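Local coordinates for protein chitooligosaccharide oxidase (Gibberella zeae, PDB 6Y0R) that oxidises the C1 hydroxyl of chitooligosaccharides to lactones, using a bicovalently bound FAD and reducing molecular oxygen to hydrogen peroxide, at residues Asp243-Gln255 against Ala348-Ser362. Numbering follows the deposited sequence.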
loop_
_atom_site.group_PDB
_atom_site.type_symbol
_atom_site.label_atom_id
_atom_site.label_comp_id
_atom_site.label_asym_id
_atom_site.label_seq_id
_atom_site.Cartn_x
_atom_site.Cartn_y
_atom_site.Cartn_z
ATOM N N ASP A 243 2.720 -8.773 -29.041
ATOM C CA ASP A 243 4.180 -8.828 -29.236
ATOM C C ASP A 243 4.680 -7.398 -29.399
ATOM O O ASP A 243 3.924 -6.407 -29.194
ATOM C CB ASP A 243 4.541 -9.744 -30.407
ATOM C CG ASP A 243 3.938 -9.350 -31.739
ATOM O OD1 ASP A 243 3.480 -8.200 -31.870
ATOM O OD2 ASP A 243 3.927 -10.214 -32.653
ATOM N N GLN A 244 5.933 -7.256 -29.815
ATOM C CA GLN A 244 6.574 -5.932 -29.908
ATOM C C GLN A 244 5.810 -5.055 -30.912
ATOM O O GLN A 244 5.756 -3.839 -30.692
ATOM C CB GLN A 244 8.068 -6.198 -30.149
ATOM C CG GLN A 244 8.938 -4.964 -30.084
ATOM C CD GLN A 244 10.395 -5.333 -29.935
ATOM O OE1 GLN A 244 10.800 -6.470 -30.155
ATOM N NE2 GLN A 244 11.189 -4.360 -29.529
ATOM N N ASN A 245 5.136 -5.619 -31.927
ATOM C CA ASN A 245 4.396 -4.814 -32.936
ATOM C C ASN A 245 3.037 -4.314 -32.430
ATOM O O ASN A 245 2.566 -3.303 -32.971
ATOM C CB ASN A 245 4.118 -5.588 -34.225
ATOM C CG ASN A 245 5.385 -5.910 -34.984
ATOM O OD1 ASN A 245 6.200 -5.032 -35.247
ATOM N ND2 ASN A 245 5.570 -7.174 -35.314
ATOM N N THR A 246 2.360 -5.035 -31.530
ATOM C CA THR A 246 0.968 -4.759 -31.151
ATOM C C THR A 246 0.914 -4.179 -29.740
ATOM O O THR A 246 -0.031 -3.451 -29.482
ATOM C CB THR A 246 0.100 -6.003 -31.260
ATOM O OG1 THR A 246 0.700 -7.109 -30.589
ATOM C CG2 THR A 246 -0.093 -6.401 -32.716
ATOM N N ALA A 247 1.899 -4.485 -28.892
ATOM C CA ALA A 247 1.804 -4.066 -27.463
ATOM C C ALA A 247 1.857 -2.547 -27.309
ATOM O O ALA A 247 1.128 -2.008 -26.482
ATOM C CB ALA A 247 2.847 -4.721 -26.595
ATOM N N PRO A 248 2.739 -1.781 -27.987
ATOM C CA PRO A 248 2.754 -0.336 -27.746
ATOM C C PRO A 248 1.407 0.353 -27.970
ATOM O O PRO A 248 0.961 1.081 -27.154
ATOM C CB PRO A 248 3.851 0.184 -28.690
ATOM C CG PRO A 248 4.745 -1.025 -28.873
ATOM C CD PRO A 248 3.805 -2.219 -28.912
ATOM N N GLN A 249 0.735 0.074 -29.087
ATOM C CA GLN A 249 -0.549 0.728 -29.368
ATOM C C GLN A 249 -1.620 0.152 -28.450
ATOM O O GLN A 249 -2.475 0.932 -28.068
ATOM C CB GLN A 249 -1.011 0.524 -30.809
ATOM C CG GLN A 249 -2.265 1.319 -31.126
ATOM C CD GLN A 249 -1.992 2.781 -31.307
ATOM O OE1 GLN A 249 -1.099 3.173 -32.061
ATOM N NE2 GLN A 249 -2.741 3.604 -30.602
ATOM N N GLY A 250 -1.541 -1.128 -28.087
ATOM C CA GLY A 250 -2.469 -1.735 -27.117
ATOM C C GLY A 250 -2.357 -1.040 -25.757
ATOM O O GLY A 250 -3.390 -0.650 -25.166
ATOM N N LEU A 251 -1.143 -0.819 -25.248
ATOM C CA LEU A 251 -0.969 -0.114 -23.936
ATOM C C LEU A 251 -1.444 1.330 -24.027
ATOM O O LEU A 251 -2.141 1.822 -23.117
ATOM C CB LEU A 251 0.505 -0.153 -23.524
ATOM C CG LEU A 251 1.071 -1.533 -23.233
ATOM C CD1 LEU A 251 2.593 -1.489 -23.153
ATOM C CD2 LEU A 251 0.476 -2.108 -21.971
ATOM N N TYR A 252 -1.150 1.984 -25.151
ATOM C CA TYR A 252 -1.581 3.377 -25.341
ATOM C C TYR A 252 -3.106 3.436 -25.384
ATOM O O TYR A 252 -3.705 4.288 -24.756
ATOM C CB TYR A 252 -0.962 3.966 -26.603
ATOM C CG TYR A 252 -1.295 5.427 -26.796
ATOM C CD1 TYR A 252 -0.605 6.403 -26.107
ATOM C CD2 TYR A 252 -2.281 5.834 -27.675
ATOM C CE1 TYR A 252 -0.896 7.743 -26.288
ATOM C CE2 TYR A 252 -2.614 7.163 -27.839
ATOM C CZ TYR A 252 -1.881 8.126 -27.179
ATOM O OH TYR A 252 -2.183 9.449 -27.334
ATOM N N ASP A 253 -3.743 2.502 -26.082
ATOM C CA ASP A 253 -5.217 2.474 -26.199
ATOM C C ASP A 253 -5.836 2.169 -24.842
ATOM O O ASP A 253 -6.840 2.790 -24.480
ATOM C CB ASP A 253 -5.687 1.445 -27.202
ATOM C CG ASP A 253 -5.399 1.831 -28.645
ATOM O OD1 ASP A 253 -5.156 3.051 -28.908
ATOM O OD2 ASP A 253 -5.404 0.898 -29.474
ATOM N N PHE A 254 -5.194 1.298 -24.068
ATOM C CA PHE A 254 -5.629 1.014 -22.683
ATOM C C PHE A 254 -5.614 2.308 -21.872
ATOM O O PHE A 254 -6.576 2.669 -21.183
ATOM C CB PHE A 254 -4.696 -0.045 -22.088
ATOM C CG PHE A 254 -5.006 -0.505 -20.683
ATOM C CD1 PHE A 254 -6.087 -1.317 -20.410
ATOM C CD2 PHE A 254 -4.186 -0.130 -19.641
ATOM C CE1 PHE A 254 -6.339 -1.741 -19.114
ATOM C CE2 PHE A 254 -4.432 -0.563 -18.342
ATOM C CZ PHE A 254 -5.527 -1.354 -18.076
ATOM N N GLN A 255 -4.469 2.997 -21.869
ATOM C CA GLN A 255 -4.337 4.277 -21.153
ATOM C C GLN A 255 -5.418 5.286 -21.597
ATOM O O GLN A 255 -6.021 5.936 -20.733
ATOM C CB GLN A 255 -2.941 4.820 -21.403
ATOM C CG GLN A 255 -2.811 6.274 -21.011
ATOM C CD GLN A 255 -1.487 6.865 -21.419
ATOM O OE1 GLN A 255 -1.329 7.434 -22.515
ATOM N NE2 GLN A 255 -0.506 6.663 -20.586
ATOM N N ALA A 348 0.236 10.513 -17.960
ATOM C CA ALA A 348 -0.022 9.849 -19.255
ATOM C C ALA A 348 1.261 9.797 -20.069
ATOM O O ALA A 348 1.990 10.834 -20.158
ATOM C CB ALA A 348 -1.092 10.573 -20.021
ATOM N N LEU A 349 1.477 8.705 -20.754
ATOM C CA LEU A 349 2.679 8.450 -21.570
ATOM C C LEU A 349 2.350 8.604 -23.051
ATOM O O LEU A 349 1.203 8.396 -23.448
ATOM C CB LEU A 349 3.171 7.042 -21.269
ATOM C CG LEU A 349 3.470 6.766 -19.789
ATOM C CD1 LEU A 349 3.899 5.341 -19.605
ATOM C CD2 LEU A 349 4.524 7.703 -19.260
ATOM N N THR A 350 3.361 8.893 -23.839
ATOM C CA THR A 350 3.196 8.950 -25.294
ATOM C C THR A 350 3.325 7.536 -25.851
ATOM O O THR A 350 3.970 6.665 -25.223
ATOM C CB THR A 350 4.256 9.877 -25.908
ATOM O OG1 THR A 350 5.515 9.287 -25.643
ATOM C CG2 THR A 350 4.152 11.260 -25.309
ATOM N N LEU A 351 2.938 7.419 -26.960
ATOM C CA LEU A 351 3.101 6.121 -27.660
ATOM C C LEU A 351 4.597 5.856 -27.851
ATOM O O LEU A 351 5.032 4.742 -27.649
ATOM C CB LEU A 351 2.390 6.182 -29.016
ATOM C CG LEU A 351 2.487 4.967 -29.947
ATOM C CD1 LEU A 351 1.829 3.745 -29.290
ATOM C CD2 LEU A 351 1.925 5.193 -31.338
ATOM N N ALA A 352 5.418 6.737 -28.109
ATOM C CA ALA A 352 6.885 6.541 -28.189
ATOM C C ALA A 352 7.423 6.016 -26.851
ATOM O O ALA A 352 8.279 5.133 -26.841
ATOM C CB ALA A 352 7.529 7.848 -28.591
ATOM N N GLU A 353 6.951 6.546 -25.713
ATOM C CA GLU A 353 7.343 6.031 -24.376
ATOM C C GLU A 353 6.869 4.583 -24.215
ATOM O O GLU A 353 7.619 3.751 -23.727
ATOM C CB GLU A 353 6.785 6.949 -23.297
ATOM C CG GLU A 353 7.568 8.251 -23.222
ATOM C CD GLU A 353 6.929 9.461 -22.560
ATOM O OE1 GLU A 353 5.683 9.509 -22.375
ATOM O OE2 GLU A 353 7.708 10.415 -22.275
ATOM N N PHE A 354 5.655 4.245 -24.667
ATOM C CA PHE A 354 5.224 2.837 -24.569
ATOM C C PHE A 354 6.121 1.969 -25.460
ATOM O O PHE A 354 6.421 0.834 -25.090
ATOM C CB PHE A 354 3.746 2.668 -24.906
ATOM C CG PHE A 354 2.811 3.063 -23.793
ATOM C CD1 PHE A 354 2.858 2.385 -22.581
ATOM C CD2 PHE A 354 1.897 4.105 -23.932
ATOM C CE1 PHE A 354 1.982 2.713 -21.558
ATOM C CE2 PHE A 354 1.018 4.424 -22.898
ATOM C CZ PHE A 354 1.057 3.726 -21.718
ATOM N N LYS A 355 6.535 2.466 -26.634
ATOM C CA LYS A 355 7.470 1.701 -27.506
ATOM C C LYS A 355 8.799 1.417 -26.793
ATOM O O LYS A 355 9.243 0.273 -26.854
ATOM C CB LYS A 355 7.729 2.425 -28.831
ATOM C CG LYS A 355 6.598 2.281 -29.822
ATOM C CD LYS A 355 6.912 2.897 -31.192
ATOM C CE LYS A 355 5.689 2.852 -32.086
ATOM N NZ LYS A 355 5.784 3.791 -33.230
ATOM N N SER A 356 9.364 2.383 -26.057
ATOM C CA SER A 356 10.627 2.189 -25.293
ATOM C C SER A 356 10.429 1.092 -24.264
ATOM O O SER A 356 11.256 0.201 -24.121
ATOM C CB SER A 356 11.087 3.439 -24.604
ATOM O OG SER A 356 11.262 4.462 -25.562
ATOM N N PHE A 357 9.325 1.189 -23.515
ATOM C CA PHE A 357 8.947 0.199 -22.492
ATOM C C PHE A 357 8.829 -1.196 -23.103
ATOM O O PHE A 357 9.410 -2.164 -22.610
ATOM C CB PHE A 357 7.660 0.690 -21.831
ATOM C CG PHE A 357 7.052 -0.269 -20.862
ATOM C CD1 PHE A 357 7.727 -0.660 -19.730
ATOM C CD2 PHE A 357 5.753 -0.717 -21.038
ATOM C CE1 PHE A 357 7.151 -1.544 -18.831
ATOM C CE2 PHE A 357 5.177 -1.592 -20.137
ATOM C CZ PHE A 357 5.886 -2.012 -19.038
ATOM N N VAL A 358 8.016 -1.338 -24.154
ATOM C CA VAL A 358 7.766 -2.649 -24.810
ATOM C C VAL A 358 9.102 -3.188 -25.382
ATOM O O VAL A 358 9.336 -4.386 -25.281
ATOM C CB VAL A 358 6.688 -2.492 -25.894
ATOM C CG1 VAL A 358 6.658 -3.711 -26.782
ATOM C CG2 VAL A 358 5.307 -2.201 -25.301
ATOM N N ASN A 359 9.935 -2.315 -25.959
ATOM C CA ASN A 359 11.296 -2.697 -26.455
ATOM C C ASN A 359 12.112 -3.343 -25.323
ATOM O O ASN A 359 12.690 -4.431 -25.538
ATOM C CB ASN A 359 11.972 -1.489 -27.110
ATOM C CG ASN A 359 11.346 -1.136 -28.450
ATOM O OD1 ASN A 359 10.434 -1.829 -28.935
ATOM N ND2 ASN A 359 11.837 -0.072 -29.066
ATOM N N PHE A 360 12.118 -2.761 -24.119
ATOM C CA PHE A 360 12.833 -3.316 -22.949
ATOM C C PHE A 360 12.197 -4.654 -22.573
ATOM O O PHE A 360 12.893 -5.663 -22.365
ATOM C CB PHE A 360 12.837 -2.338 -21.773
ATOM C CG PHE A 360 13.660 -2.824 -20.612
ATOM C CD1 PHE A 360 13.163 -3.789 -19.740
ATOM C CD2 PHE A 360 14.966 -2.387 -20.440
ATOM C CE1 PHE A 360 13.936 -4.271 -18.693
ATOM C CE2 PHE A 360 15.726 -2.855 -19.382
ATOM C CZ PHE A 360 15.222 -3.811 -18.538
ATOM N N VAL A 361 10.863 -4.691 -22.494
ATOM C CA VAL A 361 10.150 -5.926 -22.082
ATOM C C VAL A 361 10.435 -7.049 -23.095
ATOM O O VAL A 361 10.606 -8.191 -22.658
ATOM C CB VAL A 361 8.641 -5.659 -21.970
ATOM C CG1 VAL A 361 7.840 -6.942 -21.905
ATOM C CG2 VAL A 361 8.367 -4.774 -20.766
ATOM N N SER A 362 10.467 -6.715 -24.385
ATOM C CA SER A 362 10.592 -7.681 -25.508
ATOM C C SER A 362 12.025 -8.186 -25.683
ATOM O O SER A 362 12.168 -9.235 -26.338
ATOM C CB SER A 362 10.085 -7.065 -26.796
ATOM O OG SER A 362 8.728 -6.684 -26.628
#
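Pro248 and Phe354 are the two interlocking knobs of this helix pair. Pro248 sits among Leu351, Phe354, Lys355 and Val358, and its CB lies 3.6 Å from Lys355 CG. Phe354 sits in return among Pro248, Leu251, Tyr252 and Gln255. The helix axes run 128° apart and approach to 8.5 Å.

Leu251 CB makes a CH-pi contact over one face of the Phe354 ring, 3.9 Å from its centroid. Tyr252 N lies over the same face and Leu349 CB over the other, each offset toward the rim. Leu351 CB lies over a face of the Tyr252 ring, and Leu349 O is in its plane, at the edge.

Among the aliphatic contacts, Leu251 CD1 meets Val358 CG2 at 3.5 Å and also reaches the edge of the Phe357 ring.

A hydrogen bond between side chains joins Gln244 to Asn359. With CG anti to the backbone N (chi1 -172°) and an extended chain, Gln244 carries NE2 to Asn359 OD1 at 2.7 Å. The bond is nearly straight (170°), in the Gln244 amide plane but above the Asn359 carbonyl plane.

Both helices pack on the seven-stranded antiparallel sheet, through Phe254 and Phe354 on Met376. Apolar packing thus carries the pair, with a polar link at one exposed end, in what is probably the substrate-binding domain, as in relatives.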